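Local coordinates for 5' nucleotidase family protein (PDB 4Q7F), which belongs to the 5'-nucleotidase family, joining a calcineurin-like phosphoesterase domain with a manganese and a magnesium site to a family-specific C-terminal domain, at residues Phe33-Asp36 against Asn41-Gln44; Glu56-Gln61 against Val271-Leu276. All blocks are in the same frame, centred on the assembly; numbering follows the deposited sequence.

Along the chain, strand 19-25 runs into the long loop in which contact 1 closes: residues 33-36 and 41-44 meet with only four residues between them. The chain then enters helix 48-59, whose C-terminal part and the residues after it supply the first half of contact 2. Its partner strand, 270-278, comes some 210 residues later, after the strands and helices between 65 and 264. The two contacts neither nest nor cross; contact 1 is complete before contact 2 opens, and their nearest atoms lie about 12 Å apart. Contact 1 lies wholly within the connection between strand 19-25 and helix 48-59, while contact 2 ties that helix to the sheet holding both 19-25 and 270-278.

Contact 1 of 2, residues Phe33-Asp36 against Asn41-Gln44; sequences FPTD and NQYQ
Two groups of the 41-44 segment converge on the carbonyl oxygen of Pro34. Gln44 N donates to Pro34 O over 2.9 Å, and Tyr43 CA adds a CA-H...O contact to Pro34 O at 3.2 Å. Pro34 is also the centre of an inverse gamma turn, closed by a weak bond from Thr35 N back to Phe33 O. The side chain of Tyr43 starts off away from the 33-36 segment, but with CG anti to the backbone N (chi1 -166°) its ring swings back beside the proline. Pro34 CG rides over one face of the Tyr43 ring, 3.9 Å from its centroid and displaced toward the rim, a CH-pi contact.

The other half of the contact belongs to Gln42. A bend at chi2 (-91°) turns its amide toward the backbone of Asp36, where Gln42 OE1 accepts a nearly straight bond from Asp36 N, 3.2 Å long. On its other side the amide is steadied by Gln42 NE2, which gives a 3.2 Å bond to Gln44 OE1, lying close to the plane of the donor amide. One pairing looks unfavourable: Asp36 OD1 and Gln42 OE1, both acceptors, lie 3.0 Å apart, the carboxylate and amide planes only 20° from parallel. The hydroxyl of Thr38 bonds to Asp36 OD1 and probably eases the repulsion. Thr35 OG1 rests against Gln42 CB and is itself tied to Phe37 N.

All this lies in the long loop between strand 19-25 and helix 48-59. Tyr43 touches Asp296 and Phe300, Pro34 meets Ile302, and Arg310 of helix 304-317 packs on Thr35 while its NH2 bonds to Gln42 O.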
ATOM      1  N   PHE A  33       7.518  15.082   5.330  1.00 17.73           N
ATOM      2  CA  PHE A  33       8.780  15.457   5.937  1.00 18.48           C
ATOM      3  C   PHE A  33       9.877  14.508   5.516  1.00 18.78           C
ATOM      4  O   PHE A  33       9.584  13.440   5.020  1.00 19.79           O
ATOM      5  CB  PHE A  33       8.638  15.503   7.434  1.00 19.38           C
ATOM      6  CG  PHE A  33       7.636  16.521   7.890  1.00 20.02           C
ATOM      7  CD1 PHE A  33       7.934  17.859   7.833  1.00 20.96           C
ATOM      8  CD2 PHE A  33       6.396  16.140   8.312  1.00 20.35           C
ATOM      9  CE1 PHE A  33       7.014  18.800   8.216  1.00 21.01           C
ATOM     10  CE2 PHE A  33       5.464  17.083   8.713  1.00 21.11           C
ATOM     11  CZ  PHE A  33       5.778  18.414   8.649  1.00 20.24           C
ATOM     12  N   PRO A  34      11.156  14.912   5.678  1.00 20.23           N
ATOM     13  CA  PRO A  34      12.266  14.031   5.277  1.00 20.32           C
ATOM     14  C   PRO A  34      12.605  13.039   6.372  1.00 20.95           C
ATOM     15  O   PRO A  34      13.692  13.128   6.985  1.00 21.97           O
ATOM     16  CB  PRO A  34      13.399  15.015   5.032  1.00 21.06           C
ATOM     17  CG  PRO A  34      13.101  16.140   5.971  1.00 21.30           C
ATOM     18  CD  PRO A  34      11.624  16.293   5.912  1.00 20.18           C
ATOM     19  N   THR A  35      11.661  12.126   6.636  1.00 19.36           N
ATOM     20  CA  THR A  35      11.808  11.113   7.683  1.00 19.12           C
ATOM     21  C   THR A  35      10.840   9.956   7.516  1.00 19.57           C
ATOM     22  O   THR A  35       9.739  10.133   6.990  1.00 18.67           O
ATOM     23  CB  THR A  35      11.564  11.728   9.078  1.00 18.35           C
ATOM     24  OG1 THR A  35      11.691  10.724  10.092  1.00 18.06           O
ATOM     25  CG2 THR A  35      10.169  12.355   9.160  1.00 17.81           C
ATOM     26  N   ASP A  36      11.245   8.773   7.997  1.00 20.95           N
ATOM     27  CA  ASP A  36      10.385   7.591   8.006  1.00 21.72           C
ATOM     28  C   ASP A  36       9.851   7.366   9.445  1.00 21.93           C
ATOM     29  O   ASP A  36       9.193   6.368   9.731  1.00 21.06           O
ATOM     30  CB  ASP A  36      11.121   6.348   7.481  1.00 24.00           C
ATOM     31  CG  ASP A  36      12.322   5.962   8.308  1.00 25.66           C
ATOM     32  OD1 ASP A  36      12.517   6.456   9.441  1.00 26.26           O
ATOM     33  OD2 ASP A  36      13.094   5.123   7.815  1.00 28.80           O
ATOM     34  N   ASN A  41      14.507  12.540  15.557  1.00 27.15           N
ATOM     35  CA  ASN A  41      15.388  13.458  14.824  1.00 28.46           C
ATOM     36  C   ASN A  41      15.837  12.925  13.453  1.00 30.48           C
ATOM     37  O   ASN A  41      16.629  13.561  12.751  1.00 32.12           O
ATOM     38  CB  ASN A  41      16.590  13.788  15.716  1.00 29.89           C
ATOM     39  CG  ASN A  41      16.171  14.355  17.078  1.00 29.83           C
ATOM     40  OD1 ASN A  41      15.499  15.377  17.156  1.00 28.92           O
ATOM     41  ND2 ASN A  41      16.583  13.694  18.148  1.00 30.15           N
ATOM     42  N   GLN A  42      15.296  11.775  13.070  1.00 32.76           N
ATOM     43  CA  GLN A  42      15.620  11.115  11.806  1.00 35.50           C
ATOM     44  C   GLN A  42      15.479  12.128  10.680  1.00 36.01           C
ATOM     45  O   GLN A  42      14.571  12.970  10.692  1.00 32.55           O
ATOM     46  CB  GLN A  42      14.676   9.912  11.590  1.00 38.80           C
ATOM     47  CG  GLN A  42      15.299   8.624  11.028  1.00 43.73           C
ATOM     48  CD  GLN A  42      15.293   8.460   9.519  1.00 45.90           C
ATOM     49  OE1 GLN A  42      14.326   8.812   8.819  1.00 46.95           O
ATOM     50  NE2 GLN A  42      16.347   7.833   9.013  1.00 48.02           N
ATOM     51  N   TYR A  43      16.420  12.075   9.740  1.00 36.82           N
ATOM     52  CA  TYR A  43      16.422  12.943   8.572  1.00 36.28           C
ATOM     53  C   TYR A  43      16.971  12.066   7.470  1.00 37.20           C
ATOM     54  O   TYR A  43      17.983  11.403   7.671  1.00 36.42           O
ATOM     55  CB  TYR A  43      17.318  14.155   8.773  1.00 40.09           C
ATOM     56  CG  TYR A  43      17.098  15.236   7.750  1.00 41.43           C
ATOM     57  CD1 TYR A  43      17.505  15.073   6.426  1.00 40.68           C
ATOM     58  CD2 TYR A  43      16.486  16.439   8.113  1.00 43.35           C
ATOM     59  CE1 TYR A  43      17.285  16.080   5.487  1.00 41.04           C
ATOM     60  CE2 TYR A  43      16.274  17.448   7.189  1.00 40.47           C
ATOM     61  CZ  TYR A  43      16.660  17.264   5.883  1.00 38.93           C
ATOM     62  OH  TYR A  43      16.450  18.287   4.985  1.00 40.16           O
ATOM     63  N   GLN A  44      16.303  12.057   6.319  1.00 34.79           N
ATOM     64  CA  GLN A  44      16.681  11.204   5.216  1.00 34.30           C
ATOM     65  C   GLN A  44      16.234  11.861   3.898  1.00 30.89           C
ATOM     66  O   GLN A  44      15.252  12.595   3.878  1.00 27.08           O
ATOM     67  CB  GLN A  44      15.997   9.855   5.451  1.00 38.79           C
ATOM     68  CG  GLN A  44      16.289   8.758   4.450  1.00 47.25           C
ATOM     69  CD  GLN A  44      15.755   7.400   4.905  1.00 51.30           C
ATOM     70  OE1 GLN A  44      15.358   7.224   6.065  1.00 53.50           O
ATOM     71  NE2 GLN A  44      15.761   6.431   3.996  1.00 53.32           N
TER

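Contact 2 of 2, residues Glu56-Gln61 against Val271-Leu276; sequences EQDRRQ and VGRVVL
A salt bridge between Arg273 and Asp58 carries this surface contact: Arg273 NH1 donates to Asp58 OD2 over 2.8 Å in a fairly straight bond. It joins the helix of a beta-alpha-beta unit (19-25, 48-59, 65-69) to strand 270-278, which lies beside 19-25 in the same sheet. The carboxylate meets the guanidinium at its edge, the two planes 17° apart, and OD2 uses its syn lone pair. Asp58 CG stands anti to the backbone N (chi1 -167°), which directs the carboxylate toward the strand, while a bend at chi3 (74°) in Arg273 turns the guanidinium to meet it.

Asp58 OD2 is shared with the hydroxyl of Tyr23, so this one oxygen links the helix to two adjacent strands. On the arginine, NH2 has a further long, weak ion pair with Glu290 of strand 284-293. Leu292 touches both Asp58 and Arg273, and Tyr23 and Tyr62 also pack against the arginine. Arg59 NH1, on the residue after Asp58, forms a salt bridge with Glu56 OE2, three positions earlier, an oxygen paired with Lys67 as well.

Gln61 brings its amide back to the backbone of Asp58, where Gln61 NE2 gives an in-plane bond of 3.2 Å to the lone pair of Asp58 O.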
ATOM      1  N   GLU A  56      11.017  21.379  -8.652  1.00 20.43           N
ATOM      2  CA  GLU A  56      11.075  22.827  -8.821  1.00 21.81           C
ATOM      3  C   GLU A  56      12.402  23.290  -9.420  1.00 23.32           C
ATOM      4  O   GLU A  56      12.421  24.040 -10.392  1.00 25.56           O
ATOM      5  CB  GLU A  56      10.764  23.523  -7.490  1.00 22.69           C
ATOM      6  CG  GLU A  56       9.307  23.414  -7.101  1.00 22.89           C
ATOM      7  CD  GLU A  56       8.385  24.034  -8.140  1.00 24.76           C
ATOM      8  OE1 GLU A  56       8.422  25.261  -8.297  1.00 25.31           O
ATOM      9  OE2 GLU A  56       7.600  23.296  -8.773  1.00 25.65           O
ATOM     10  N   GLN A  57      13.523  22.842  -8.859  1.00 23.51           N
ATOM     11  CA  GLN A  57      14.809  23.203  -9.417  1.00 24.39           C
ATOM     12  C   GLN A  57      14.998  22.680 -10.847  1.00 23.52           C
ATOM     13  O   GLN A  57      15.422  23.413 -11.710  1.00 23.94           O
ATOM     14  CB  GLN A  57      15.963  22.728  -8.525  1.00 25.77           C
ATOM     15  CG  GLN A  57      15.982  23.445  -7.197  1.00 28.90           C
ATOM     16  CD  GLN A  57      17.177  23.118  -6.346  1.00 33.62           C
ATOM     17  OE1 GLN A  57      17.879  24.017  -5.885  1.00 41.25           O
ATOM     18  NE2 GLN A  57      17.424  21.833  -6.131  1.00 36.63           N
ATOM     19  N   ASP A  58      14.675  21.417 -11.088  1.00 22.33           N
ATOM     20  CA  ASP A  58      14.898  20.802 -12.406  1.00 21.97           C
ATOM     21  C   ASP A  58      14.007  21.255 -13.568  1.00 21.38           C
ATOM     22  O   ASP A  58      14.395  21.162 -14.730  1.00 21.25           O
ATOM     23  CB  ASP A  58      14.645  19.296 -12.287  1.00 21.73           C
ATOM     24  CG  ASP A  58      15.153  18.525 -13.500  1.00 22.99           C
ATOM     25  OD1 ASP A  58      16.373  18.347 -13.586  1.00 23.23           O
ATOM     26  OD2 ASP A  58      14.348  18.052 -14.334  1.00 23.63           O
ATOM     27  N   ARG A  59      12.786  21.668 -13.255  1.00 21.08           N
ATOM     28  CA  ARG A  59      11.797  21.964 -14.277  1.00 21.38           C
ATOM     29  C   ARG A  59      12.053  23.264 -15.031  1.00 22.60           C
ATOM     30  O   ARG A  59      11.579  23.422 -16.161  1.00 21.70           O
ATOM     31  CB  ARG A  59      10.382  21.985 -13.655  1.00 20.92           C
ATOM     32  CG  ARG A  59      10.127  23.182 -12.759  1.00 21.48           C
ATOM     33  CD  ARG A  59       8.818  23.083 -11.992  1.00 21.61           C
ATOM     34  NE  ARG A  59       7.656  22.869 -12.858  1.00 21.97           N
ATOM     35  CZ  ARG A  59       6.391  22.980 -12.463  1.00 22.63           C
ATOM     36  NH1 ARG A  59       6.087  23.302 -11.200  1.00 21.79           N
ATOM     37  NH2 ARG A  59       5.417  22.768 -13.346  1.00 22.95           N
ATOM     38  N   ARG A  60      12.814  24.165 -14.415  1.00 23.94           N
ATOM     39  CA  ARG A  60      13.093  25.467 -14.998  1.00 27.09           C
ATOM     40  C   ARG A  60      13.781  25.405 -16.384  1.00 27.89           C
ATOM     41  O   ARG A  60      13.593  26.297 -17.183  1.00 29.03           O
ATOM     42  CB  ARG A  60      13.906  26.300 -14.005  1.00 30.16           C
ATOM     43  CG  ARG A  60      14.110  27.747 -14.411  1.00 34.76           C
ATOM     44  CD  ARG A  60      14.996  28.475 -13.407  1.00 39.44           C
ATOM     45  NE  ARG A  60      15.358  29.822 -13.860  1.00 42.44           N
ATOM     46  CZ  ARG A  60      16.284  30.078 -14.782  1.00 46.84           C
ATOM     47  NH1 ARG A  60      16.548  31.338 -15.126  1.00 49.31           N
ATOM     48  NH2 ARG A  60      16.937  29.081 -15.388  1.00 47.22           N
ATOM     49  N   GLN A  61      14.545  24.343 -16.667  1.00 27.98           N
ATOM     50  CA  GLN A  61      15.236  24.210 -17.956  1.00 28.76           C
ATOM     51  C   GLN A  61      14.306  23.909 -19.144  1.00 29.43           C
ATOM     52  O   GLN A  61      14.682  24.124 -20.294  1.00 31.55           O
ATOM     53  CB  GLN A  61      16.298  23.112 -17.890  1.00 28.97           C
ATOM     54  CG  GLN A  61      15.736  21.723 -17.688  1.00 28.92           C
ATOM     55  CD  GLN A  61      16.806  20.658 -17.561  1.00 29.85           C
ATOM     56  OE1 GLN A  61      17.579  20.426 -18.485  1.00 31.80           O
ATOM     57  NE2 GLN A  61      16.820  19.971 -16.437  1.00 29.98           N
ATOM     58  N   VAL A 271      11.601  10.662  -8.322  1.00 21.57           N
ATOM     59  CA  VAL A 271      10.653  11.427  -9.095  1.00 20.74           C
ATOM     60  C   VAL A 271      10.790  10.969 -10.539  1.00 19.98           C
ATOM     61  O   VAL A 271      11.903  10.890 -11.029  1.00 21.20           O
ATOM     62  CB  VAL A 271      11.005  12.925  -9.070  1.00 21.42           C
ATOM     63  CG1 VAL A 271      10.120  13.677 -10.044  1.00 21.87           C
ATOM     64  CG2 VAL A 271      10.880  13.479  -7.663  1.00 21.26           C
ATOM     65  N   GLY A 272       9.680  10.654 -11.206  1.00 19.37           N
ATOM     66  CA  GLY A 272       9.721  10.234 -12.601  1.00 19.67           C
ATOM     67  C   GLY A 272       9.700  11.473 -13.470  1.00 19.79           C
ATOM     68  O   GLY A 272       8.953  12.409 -13.178  1.00 18.13           O
ATOM     69  N   ARG A 273      10.535  11.497 -14.508  1.00 20.45           N
ATOM     70  CA  ARG A 273      10.563  12.635 -15.442  1.00 21.90           C
ATOM     71  C   ARG A 273      10.533  12.095 -16.859  1.00 22.97           C
ATOM     72  O   ARG A 273      11.364  11.269 -17.224  1.00 23.24           O
ATOM     73  CB  ARG A 273      11.796  13.506 -15.269  1.00 21.98           C
ATOM     74  CG  ARG A 273      11.783  14.750 -16.155  1.00 22.95           C
ATOM     75  CD  ARG A 273      13.076  15.530 -16.053  1.00 23.27           C
ATOM     76  NE  ARG A 273      14.192  14.879 -16.757  1.00 23.84           N
ATOM     77  CZ  ARG A 273      15.475  15.192 -16.589  1.00 24.35           C
ATOM     78  NH1 ARG A 273      15.841  16.138 -15.734  1.00 24.55           N
ATOM     79  NH2 ARG A 273      16.409  14.572 -17.292  1.00 26.04           N
ATOM     80  N   VAL A 274       9.538  12.523 -17.628  1.00 23.54           N
ATOM     81  CA  VAL A 274       9.437  12.143 -19.019  1.00 24.16           C
ATOM     82  C   VAL A 274       9.416  13.431 -19.799  1.00 24.47           C
ATOM     83  O   VAL A 274       8.611  14.305 -19.503  1.00 24.43           O
ATOM     84  CB  VAL A 274       8.170  11.333 -19.296  1.00 24.74           C
ATOM     85  CG1 VAL A 274       8.023  11.067 -20.786  1.00 26.47           C
ATOM     86  CG2 VAL A 274       8.229  10.016 -18.526  1.00 25.75           C
ATOM     87  N   VAL A 275      10.312  13.550 -20.780  1.00 24.81           N
ATOM     88  CA  VAL A 275      10.399  14.730 -21.599  1.00 26.05           C
ATOM     89  C   VAL A 275      10.012  14.401 -23.026  1.00 28.14           C
ATOM     90  O   VAL A 275      10.447  13.387 -23.606  1.00 28.44           O
ATOM     91  CB  VAL A 275      11.828  15.326 -21.622  1.00 25.69           C
ATOM     92  CG1 VAL A 275      11.868  16.595 -22.469  1.00 26.50           C
ATOM     93  CG2 VAL A 275      12.319  15.604 -20.212  1.00 24.50           C
ATOM     94  N   LEU A 276       9.174  15.260 -23.584  1.00 29.59           N
ATOM     95  CA  LEU A 276       8.783  15.138 -24.961  1.00 31.14           C
ATOM     96  C   LEU A 276       9.326  16.375 -25.666  1.00 32.30           C
ATOM     97  O   LEU A 276       9.367  17.454 -25.062  1.00 31.33           O
ATOM     98  CB  LEU A 276       7.273  15.080 -25.091  1.00 31.18           C
ATOM     99  CG  LEU A 276       6.452  14.039 -24.364  1.00 30.89           C
ATOM    100  CD1 LEU A 276       5.028  14.150 -24.894  1.00 31.64           C
ATOM    101  CD2 LEU A 276       6.968  12.612 -24.525  1.00 30.89           C
TER